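Local coordinates for MaoC domain protein dehydratase (PDB 4E3E) that catalyses the reversible dehydration of (2R,3S)-beta-methylmalyl-CoA to mesaconyl-CoA in the glyoxylate assimilation cycle, at residues L58-V72 / F95-T107. Sequence-based numbering, arbitrary orientation.
Sequences LERAPIDSLLVFHIV and FGAVVYPGDTLST
Glu59 N donates to Tyr100 OH at 3.1 Å, and Ile63 N donates to Val99 O at 2.8 Å. Both bonds are nearly straight, with N-H...O angles of 165° and 160°. A water extends the second link, donating to Ile63 O and accepting from Val99 N, which joins the two loops at both backbone polar groups of Val99. Tyr100 N donates a hydrogen bond to Asp103 OD2 from above the carboxylate plane, within the type II turn from Tyr100 to Asp103, where Gly102 has a positive phi.

The Tyr100 ring makes the main aromatic contact. Glu59 CB lies over one face in a CH-pi contact, 4.1 Å from the ring centroid. Val98 CG1 covers the opposite face, and Arg60 O and Ala61 O lie at the edge. With an alanine at Tyr100, Glu59 N would probably lose its acceptor and a gap would open between Glu59 and Val98. A second CH-pi contact sets Ser65 CB over a face of the Phe95 ring, while Phe69 CB and Val68 CG1 approach its edge. Ser65 OG is hydrogen-bonded to Ile271 O of strand 270-278, which lies next to strand 84-95 in the sheet.

Apolar contacts continue along the interface. Pro62 CB meets Val98 CG1 at 3.6 Å. The Val68 torsion, with CG2 anti to the carbonyl carbon, divides its methyls between two partners. Val68 CG2 meets Val99 CG2 tip to tip at 3.6 Å. Val68 CG1 touches Leu105 CD1, which also packs on Val72 CG2.

The charged Arg60 also takes part. Pro101 CB lies over one face of its guanidinium, whose NH1 forms a salt bridge with Glu30.

Helix 65-72, N-capped by Asp64 through Leu66 N, packs on strand 104-107 at 45°. This fits the hot-dog fold, a long helix wrapped by an antiparallel sheet. Pro62 to Ser65 and Gly96 to Val98 probably belong to the substrate site, so these loop contacts are likely to shape it.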
ATOM      1  N   LEU A  58       8.503 -26.353  -0.456  1.00 26.78           N
ATOM      2  CA  LEU A  58       8.861 -25.150  -1.215  1.00 26.86           C
ATOM      3  C   LEU A  58      10.003 -24.405  -0.529  1.00 30.96           C
ATOM      4  O   LEU A  58      10.263 -24.621   0.665  1.00 32.03           O
ATOM      5  CB  LEU A  58       7.642 -24.209  -1.350  1.00 24.10           C
ATOM      6  CG  LEU A  58       6.500 -24.747  -2.224  1.00 30.52           C
ATOM      7  CD1 LEU A  58       5.342 -23.772  -2.277  1.00 28.59           C
ATOM      8  CD2 LEU A  58       6.963 -25.103  -3.642  1.00 33.27           C
ATOM      9  N   GLU A  59      10.701 -23.552  -1.250  1.00 30.18           N
ATOM     10  CA  GLU A  59      11.792 -22.776  -0.683  1.00 33.51           C
ATOM     11  C   GLU A  59      11.332 -21.810   0.382  1.00 29.78           C
ATOM     12  O   GLU A  59      11.993 -21.604   1.359  1.00 30.64           O
ATOM     13  CB  GLU A  59      12.530 -22.013  -1.762  1.00 35.00           C
ATOM     14  CG  GLU A  59      13.080 -22.859  -2.889  1.00 49.23           C
ATOM     15  CD  GLU A  59      13.778 -22.047  -3.955  1.00 61.43           C
ATOM     16  OE1 GLU A  59      14.244 -20.943  -3.658  1.00 60.73           O
ATOM     17  OE2 GLU A  59      13.874 -22.517  -5.097  1.00 71.42           O
ATOM     18  N   ARG A  60      10.187 -21.190   0.139  1.00 25.24           N
ATOM     19  CA  ARG A  60       9.623 -20.197   1.013  1.00 23.37           C
ATOM     20  C   ARG A  60       8.250 -19.967   0.449  1.00 22.40           C
ATOM     21  O   ARG A  60       7.891 -20.600  -0.480  1.00 25.11           O
ATOM     22  CB  ARG A  60      10.438 -18.925   0.992  1.00 26.83           C
ATOM     23  CG  ARG A  60      10.774 -18.437  -0.390  1.00 29.61           C
ATOM     24  CD  ARG A  60      11.722 -17.261  -0.401  1.00 41.85           C
ATOM     25  NE  ARG A  60      11.198 -16.065   0.232  1.00 39.83           N
ATOM     26  CZ  ARG A  60      11.882 -14.947   0.385  1.00 38.44           C
ATOM     27  NH1 ARG A  60      11.347 -13.907   0.968  1.00 35.36           N
ATOM     28  NH2 ARG A  60      13.119 -14.879  -0.038  1.00 36.82           N
ATOM     29  N   ALA A  61       7.479 -19.082   1.035  1.00 21.61           N
ATOM     30  CA  ALA A  61       6.146 -18.872   0.531  1.00 22.04           C
ATOM     31  C   ALA A  61       6.268 -18.369  -0.881  1.00 23.35           C
ATOM     32  O   ALA A  61       6.990 -17.466  -1.142  1.00 26.76           O
ATOM     33  CB  ALA A  61       5.417 -17.871   1.385  1.00 23.56           C
ATOM     34  N   PRO A  62       5.525 -18.962  -1.783  1.00 23.75           N
ATOM     35  CA  PRO A  62       5.539 -18.527  -3.187  1.00 23.87           C
ATOM     36  C   PRO A  62       4.645 -17.295  -3.400  1.00 23.88           C
ATOM     37  O   PRO A  62       3.760 -17.045  -2.598  1.00 25.71           O
ATOM     38  CB  PRO A  62       4.920 -19.720  -3.914  1.00 25.97           C
ATOM     39  CG  PRO A  62       3.952 -20.282  -2.904  1.00 26.20           C
ATOM     40  CD  PRO A  62       4.631 -20.118  -1.566  1.00 23.70           C
ATOM     41  N   ILE A  63       4.894 -16.559  -4.484  1.00 25.02           N
ATOM     42  CA  ILE A  63       4.016 -15.492  -4.943  1.00 24.91           C
ATOM     43  C   ILE A  63       2.637 -16.081  -5.317  1.00 25.00           C
ATOM     44  O   ILE A  63       2.562 -17.118  -5.964  1.00 26.04           O
ATOM     45  CB  ILE A  63       4.649 -14.765  -6.179  1.00 25.17           C
ATOM     46  CG1 ILE A  63       6.059 -14.231  -5.876  1.00 23.47           C
ATOM     47  CG2 ILE A  63       3.761 -13.626  -6.677  1.00 24.17           C
ATOM     48  CD1 ILE A  63       6.155 -13.349  -4.637  1.00 23.42           C
ATOM     49  N   ASP A  64       1.548 -15.416  -4.921  1.00 24.92           N
ATOM     50  CA  ASP A  64       0.222 -15.817  -5.315  1.00 22.29           C
ATOM     51  C   ASP A  64       0.136 -15.954  -6.850  1.00 25.66           C
ATOM     52  O   ASP A  64       0.539 -15.041  -7.588  1.00 25.41           O
ATOM     53  CB  ASP A  64      -0.789 -14.745  -4.861  1.00 25.10           C
ATOM     54  CG  ASP A  64      -2.237 -15.220  -4.952  1.00 29.79           C
ATOM     55  OD1 ASP A  64      -2.899 -15.300  -3.892  1.00 32.22           O
ATOM     56  OD2 ASP A  64      -2.721 -15.506  -6.080  1.00 31.06           O
ATOM     57  N   SER A  65      -0.425 -17.070  -7.321  1.00 25.33           N
ATOM     58  CA  SER A  65      -0.585 -17.333  -8.756  1.00 27.64           C
ATOM     59  C   SER A  65      -1.288 -16.188  -9.468  1.00 25.81           C
ATOM     60  O   SER A  65      -0.944 -15.855 -10.605  1.00 24.94           O
ATOM     61  CB  SER A  65      -1.380 -18.623  -8.996  1.00 32.08           C
ATOM     62  OG  SER A  65      -0.542 -19.752  -8.875  1.00 44.36           O
ATOM     63  N   LEU A  66      -2.282 -15.590  -8.819  1.00 24.44           N
ATOM     64  CA  LEU A  66      -2.984 -14.478  -9.459  1.00 23.06           C
ATOM     65  C   LEU A  66      -2.171 -13.179  -9.488  1.00 26.10           C
ATOM     66  O   LEU A  66      -2.324 -12.372 -10.417  1.00 26.47           O
ATOM     67  CB  LEU A  66      -4.344 -14.247  -8.814  1.00 22.65           C
ATOM     68  CG  LEU A  66      -5.334 -15.369  -9.012  1.00 21.28           C
ATOM     69  CD1 LEU A  66      -6.641 -14.914  -8.379  1.00 22.00           C
ATOM     70  CD2 LEU A  66      -5.535 -15.652 -10.501  1.00 24.43           C
ATOM     71  N   LEU A  67      -1.319 -12.968  -8.481  1.00 24.69           N
ATOM     72  CA  LEU A  67      -0.366 -11.850  -8.530  1.00 25.85           C
ATOM     73  C   LEU A  67       0.581 -12.029  -9.736  1.00 26.41           C
ATOM     74  O   LEU A  67       0.803 -11.073 -10.501  1.00 24.75           O
ATOM     75  CB  LEU A  67       0.411 -11.691  -7.213  1.00 25.43           C
ATOM     76  CG  LEU A  67       1.482 -10.585  -7.108  1.00 25.86           C
ATOM     77  CD1 LEU A  67       0.948  -9.207  -7.535  1.00 24.85           C
ATOM     78  CD2 LEU A  67       2.058 -10.543  -5.684  1.00 23.48           C
ATOM     79  N   VAL A  68       1.114 -13.246  -9.904  1.00 25.30           N
ATOM     80  CA  VAL A  68       1.869 -13.606 -11.109  1.00 25.45           C
ATOM     81  C   VAL A  68       1.055 -13.309 -12.384  1.00 26.07           C
ATOM     82  O   VAL A  68       1.555 -12.671 -13.329  1.00 22.28           O
ATOM     83  CB  VAL A  68       2.298 -15.090 -11.112  1.00 22.96           C
ATOM     84  CG1 VAL A  68       2.908 -15.475 -12.466  1.00 25.55           C
ATOM     85  CG2 VAL A  68       3.299 -15.373  -9.988  1.00 23.49           C
ATOM     86  N   PHE A  69      -0.189 -13.771 -12.413  1.00 25.38           N
ATOM     87  CA  PHE A  69      -1.051 -13.535 -13.572  1.00 23.65           C
ATOM     88  C   PHE A  69      -1.222 -12.047 -13.931  1.00 27.35           C
ATOM     89  O   PHE A  69      -1.000 -11.669 -15.098  1.00 26.18           O
ATOM     90  CB  PHE A  69      -2.387 -14.252 -13.408  1.00 24.50           C
ATOM     91  CG  PHE A  69      -3.356 -13.987 -14.518  1.00 28.94           C
ATOM     92  CD1 PHE A  69      -3.323 -14.744 -15.690  1.00 29.93           C
ATOM     93  CD2 PHE A  69      -4.293 -12.979 -14.396  1.00 30.02           C
ATOM     94  CE1 PHE A  69      -4.221 -14.500 -16.714  1.00 30.63           C
ATOM     95  CE2 PHE A  69      -5.196 -12.731 -15.422  1.00 36.25           C
ATOM     96  CZ  PHE A  69      -5.153 -13.489 -16.585  1.00 32.95           C
ATOM     97  N   HIS A  70      -1.605 -11.215 -12.955  1.00 23.77           N
ATOM     98  CA  HIS A  70      -1.828  -9.781 -13.206  1.00 24.10           C
ATOM     99  C   HIS A  70      -0.594  -9.034 -13.651  1.00 23.93           C
ATOM    100  O   HIS A  70      -0.661  -8.125 -14.465  1.00 25.23           O
ATOM    101  CB  HIS A  70      -2.439  -9.100 -11.988  1.00 23.36           C
ATOM    102  CG  HIS A  70      -3.752  -9.700 -11.558  1.00 22.33           C
ATOM    103  ND1 HIS A  70      -4.702 -10.064 -12.446  1.00 29.43           N
ATOM    104  CD2 HIS A  70      -4.252 -10.007 -10.295  1.00 25.24           C
ATOM    105  CE1 HIS A  70      -5.762 -10.571 -11.785  1.00 28.51           C
ATOM    106  NE2 HIS A  70      -5.488 -10.536 -10.471  1.00 29.68           N
ATOM    107  N   ILE A  71       0.556  -9.430 -13.132  1.00 23.84           N
ATOM    108  CA  ILE A  71       1.811  -8.830 -13.565  1.00 25.26           C
ATOM    109  C   ILE A  71       2.155  -9.191 -15.021  1.00 26.49           C
ATOM    110  O   ILE A  71       2.478  -8.297 -15.813  1.00 28.14           O
ATOM    111  CB  ILE A  71       2.951  -9.140 -12.574  1.00 26.94           C
ATOM    112  CG1 ILE A  71       2.707  -8.334 -11.278  1.00 28.21           C
ATOM    113  CG2 ILE A  71       4.316  -8.786 -13.183  1.00 24.49           C
ATOM    114  CD1 ILE A  71       3.597  -8.717 -10.128  1.00 27.09           C
ATOM    115  N   VAL A  72       2.073 -10.483 -15.367  1.00 26.63           N
ATOM    116  CA  VAL A  72       2.274 -10.952 -16.749  1.00 26.88           C
ATOM    117  C   VAL A  72       1.272 -10.252 -17.690  1.00 26.53           C
ATOM    118  O   VAL A  72       1.657  -9.671 -18.725  1.00 27.02           O
ATOM    119  CB  VAL A  72       2.196 -12.498 -16.840  1.00 22.71           C
ATOM    120  CG1 VAL A  72       2.100 -12.964 -18.295  1.00 26.85           C
ATOM    121  CG2 VAL A  72       3.436 -13.130 -16.188  1.00 21.90           C
ATOM    122  N   PHE A  95      -0.001 -22.537 -15.329  1.00 24.32           N
ATOM    123  CA  PHE A  95       1.072 -22.070 -14.438  1.00 24.89           C
ATOM    124  C   PHE A  95       2.235 -23.051 -14.501  1.00 25.14           C
ATOM    125  O   PHE A  95       2.020 -24.252 -14.530  1.00 32.25           O
ATOM    126  CB  PHE A  95       0.551 -21.837 -13.004  1.00 19.67           C
ATOM    127  CG  PHE A  95      -0.349 -20.617 -12.903  1.00 21.56           C
ATOM    128  CD1 PHE A  95       0.193 -19.346 -12.665  1.00 25.40           C
ATOM    129  CD2 PHE A  95      -1.721 -20.727 -13.101  1.00 21.85           C
ATOM    130  CE1 PHE A  95      -0.633 -18.214 -12.616  1.00 25.17           C
ATOM    131  CE2 PHE A  95      -2.548 -19.603 -13.039  1.00 22.90           C
ATOM    132  CZ  PHE A  95      -2.006 -18.343 -12.805  1.00 23.71           C
ATOM    133  N   GLY A  96       3.459 -22.537 -14.574  1.00 26.07           N
ATOM    134  CA  GLY A  96       4.641 -23.371 -14.797  1.00 26.90           C
ATOM    135  C   GLY A  96       5.498 -23.383 -13.540  1.00 29.67           C
ATOM    136  O   GLY A  96       5.044 -23.809 -12.487  1.00 31.61           O
ATOM    137  N   ALA A  97       6.736 -22.905 -13.634  1.00 29.99           N
ATOM    138  CA  ALA A  97       7.606 -22.840 -12.459  1.00 32.18           C
ATOM    139  C   ALA A  97       7.043 -21.906 -11.386  1.00 27.99           C
ATOM    140  O   ALA A  97       6.414 -20.875 -11.688  1.00 25.54           O
ATOM    141  CB  ALA A  97       9.018 -22.421 -12.850  1.00 31.19           C
ATOM    142  N   VAL A  98       7.243 -22.296 -10.132  1.00 27.08           N
ATOM    143  CA  VAL A  98       6.898 -21.460  -8.978  1.00 28.08           C
ATOM    144  C   VAL A  98       7.671 -20.136  -9.034  1.00 26.13           C
ATOM    145  O   VAL A  98       8.849 -20.096  -9.429  1.00 29.14           O
ATOM    146  CB  VAL A  98       7.230 -22.199  -7.659  1.00 30.14           C
ATOM    147  CG1 VAL A  98       6.924 -21.349  -6.439  1.00 29.37           C
ATOM    148  CG2 VAL A  98       6.451 -23.494  -7.588  1.00 30.50           C
ATOM    149  N   VAL A  99       6.998 -19.064  -8.640  1.00 25.00           N
ATOM    150  CA  VAL A  99       7.594 -17.729  -8.535  1.00 26.51           C
ATOM    151  C   VAL A  99       7.804 -17.392  -7.053  1.00 28.08           C
ATOM    152  O   VAL A  99       6.883 -17.555  -6.244  1.00 26.86           O
ATOM    153  CB  VAL A  99       6.660 -16.679  -9.188  1.00 23.61           C
ATOM    154  CG1 VAL A  99       7.289 -15.290  -9.153  1.00 24.51           C
ATOM    155  CG2 VAL A  99       6.374 -17.071 -10.641  1.00 26.39           C
ATOM    156  N   TYR A 100       9.009 -16.948  -6.703  1.00 25.21           N
ATOM    157  CA  TYR A 100       9.358 -16.547  -5.348  1.00 23.46           C
ATOM    158  C   TYR A 100       9.737 -15.059  -5.314  1.00 23.53           C
ATOM    159  O   TYR A 100      10.144 -14.508  -6.351  1.00 22.70           O
ATOM    160  CB  TYR A 100      10.560 -17.371  -4.867  1.00 26.63           C
ATOM    161  CG  TYR A 100      10.282 -18.852  -4.666  1.00 25.48           C
ATOM    162  CD1 TYR A 100       9.441 -19.294  -3.637  1.00 25.31           C
ATOM    163  CD2 TYR A 100      10.883 -19.813  -5.485  1.00 28.21           C
ATOM    164  CE1 TYR A 100       9.196 -20.645  -3.440  1.00 26.48           C
ATOM    165  CE2 TYR A 100      10.649 -21.173  -5.295  1.00 30.63           C
ATOM    166  CZ  TYR A 100       9.806 -21.582  -4.270  1.00 30.86           C
ATOM    167  OH  TYR A 100       9.553 -22.916  -4.070  1.00 32.92           O
ATOM    168  N   PRO A 101       9.628 -14.399  -4.132  1.00 23.95           N
ATOM    169  CA  PRO A 101      10.188 -13.042  -3.999  1.00 23.65           C
ATOM    170  C   PRO A 101      11.621 -13.011  -4.499  1.00 24.94           C
ATOM    171  O   PRO A 101      12.401 -13.929  -4.176  1.00 26.59           O
ATOM    172  CB  PRO A 101      10.179 -12.806  -2.473  1.00 24.28           C
ATOM    173  CG  PRO A 101       9.041 -13.664  -1.967  1.00 25.48           C
ATOM    174  CD  PRO A 101       9.011 -14.877  -2.867  1.00 25.60           C
ATOM    175  N   GLY A 102      11.965 -11.981  -5.273  1.00 24.62           N
ATOM    176  CA  GLY A 102      13.308 -11.866  -5.840  1.00 28.22           C
ATOM    177  C   GLY A 102      13.390 -12.295  -7.293  1.00 28.81           C
ATOM    178  O   GLY A 102      14.353 -11.965  -7.981  1.00 31.94           O
ATOM    179  N   ASP A 103      12.392 -13.045  -7.764  1.00 27.27           N
ATOM    180  CA  ASP A 103      12.340 -13.470  -9.170  1.00 24.06           C
ATOM    181  C   ASP A 103      11.927 -12.316 -10.059  1.00 26.08           C
ATOM    182  O   ASP A 103      11.199 -11.422  -9.616  1.00 27.49           O
ATOM    183  CB  ASP A 103      11.366 -14.644  -9.370  1.00 21.68           C
ATOM    184  CG  ASP A 103      11.895 -15.957  -8.796  1.00 22.94           C
ATOM    185  OD1 ASP A 103      13.097 -16.021  -8.442  1.00 27.45           O
ATOM    186  OD2 ASP A 103      11.105 -16.928  -8.703  1.00 26.51           O
ATOM    187  N   THR A 104      12.377 -12.354 -11.311  1.00 24.13           N
ATOM    188  CA  THR A 104      12.049 -11.323 -12.286  1.00 29.63           C
ATOM    189  C   THR A 104      11.326 -11.893 -13.505  1.00 26.68           C
ATOM    190  O   THR A 104      11.816 -12.815 -14.161  1.00 28.79           O
ATOM    191  CB  THR A 104      13.318 -10.574 -12.719  1.00 28.70           C
ATOM    192  OG1 THR A 104      13.962 -10.064 -11.543  1.00 26.96           O
ATOM    193  CG2 THR A 104      12.991  -9.414 -13.688  1.00 26.40           C
ATOM    194  N   LEU A 105      10.171 -11.309 -13.817  1.00 24.43           N
ATOM    195  CA  LEU A 105       9.338 -11.782 -14.916  1.00 26.87           C
ATOM    196  C   LEU A 105       9.412 -10.851 -16.122  1.00 32.28           C
ATOM    197  O   LEU A 105       9.388  -9.620 -15.988  1.00 30.62           O
ATOM    198  CB  LEU A 105       7.875 -11.948 -14.465  1.00 28.81           C
ATOM    199  CG  LEU A 105       7.582 -12.805 -13.217  1.00 26.34           C
ATOM    200  CD1 LEU A 105       6.088 -13.042 -13.069  1.00 26.46           C
ATOM    201  CD2 LEU A 105       8.335 -14.141 -13.207  1.00 25.29           C
ATOM    202  N   SER A 106       9.530 -11.454 -17.298  1.00 36.09           N
ATOM    203  CA  SER A 106       9.344 -10.733 -18.556  1.00 37.37           C
ATOM    204  C   SER A 106       8.331 -11.476 -19.422  1.00 37.21           C
ATOM    205  O   SER A 106       8.155 -12.694 -19.295  1.00 32.12           O
ATOM    206  CB  SER A 106      10.666 -10.524 -19.289  1.00 34.49           C
ATOM    207  OG  SER A 106      11.512 -11.631 -19.119  1.00 45.70           O
ATOM    208  N   THR A 107       7.666 -10.731 -20.292  1.00 36.43           N
ATOM    209  CA  THR A 107       6.538 -11.260 -21.044  1.00 35.36           C
ATOM    210  C   THR A 107       6.710 -11.005 -22.544  1.00 30.03           C
ATOM    211  O   THR A 107       7.242  -9.968 -22.969  1.00 31.20           O
ATOM    212  CB  THR A 107       5.204 -10.690 -20.511  1.00 33.79           C
ATOM    213  OG1 THR A 107       5.131 -10.919 -19.098  1.00 38.33           O
ATOM    214  CG2 THR A 107       3.993 -11.388 -21.175  1.00 28.56           C
TER
HETATM  215  O   HOH W   1       4.038 -18.949  -7.776  1.00 36.27           O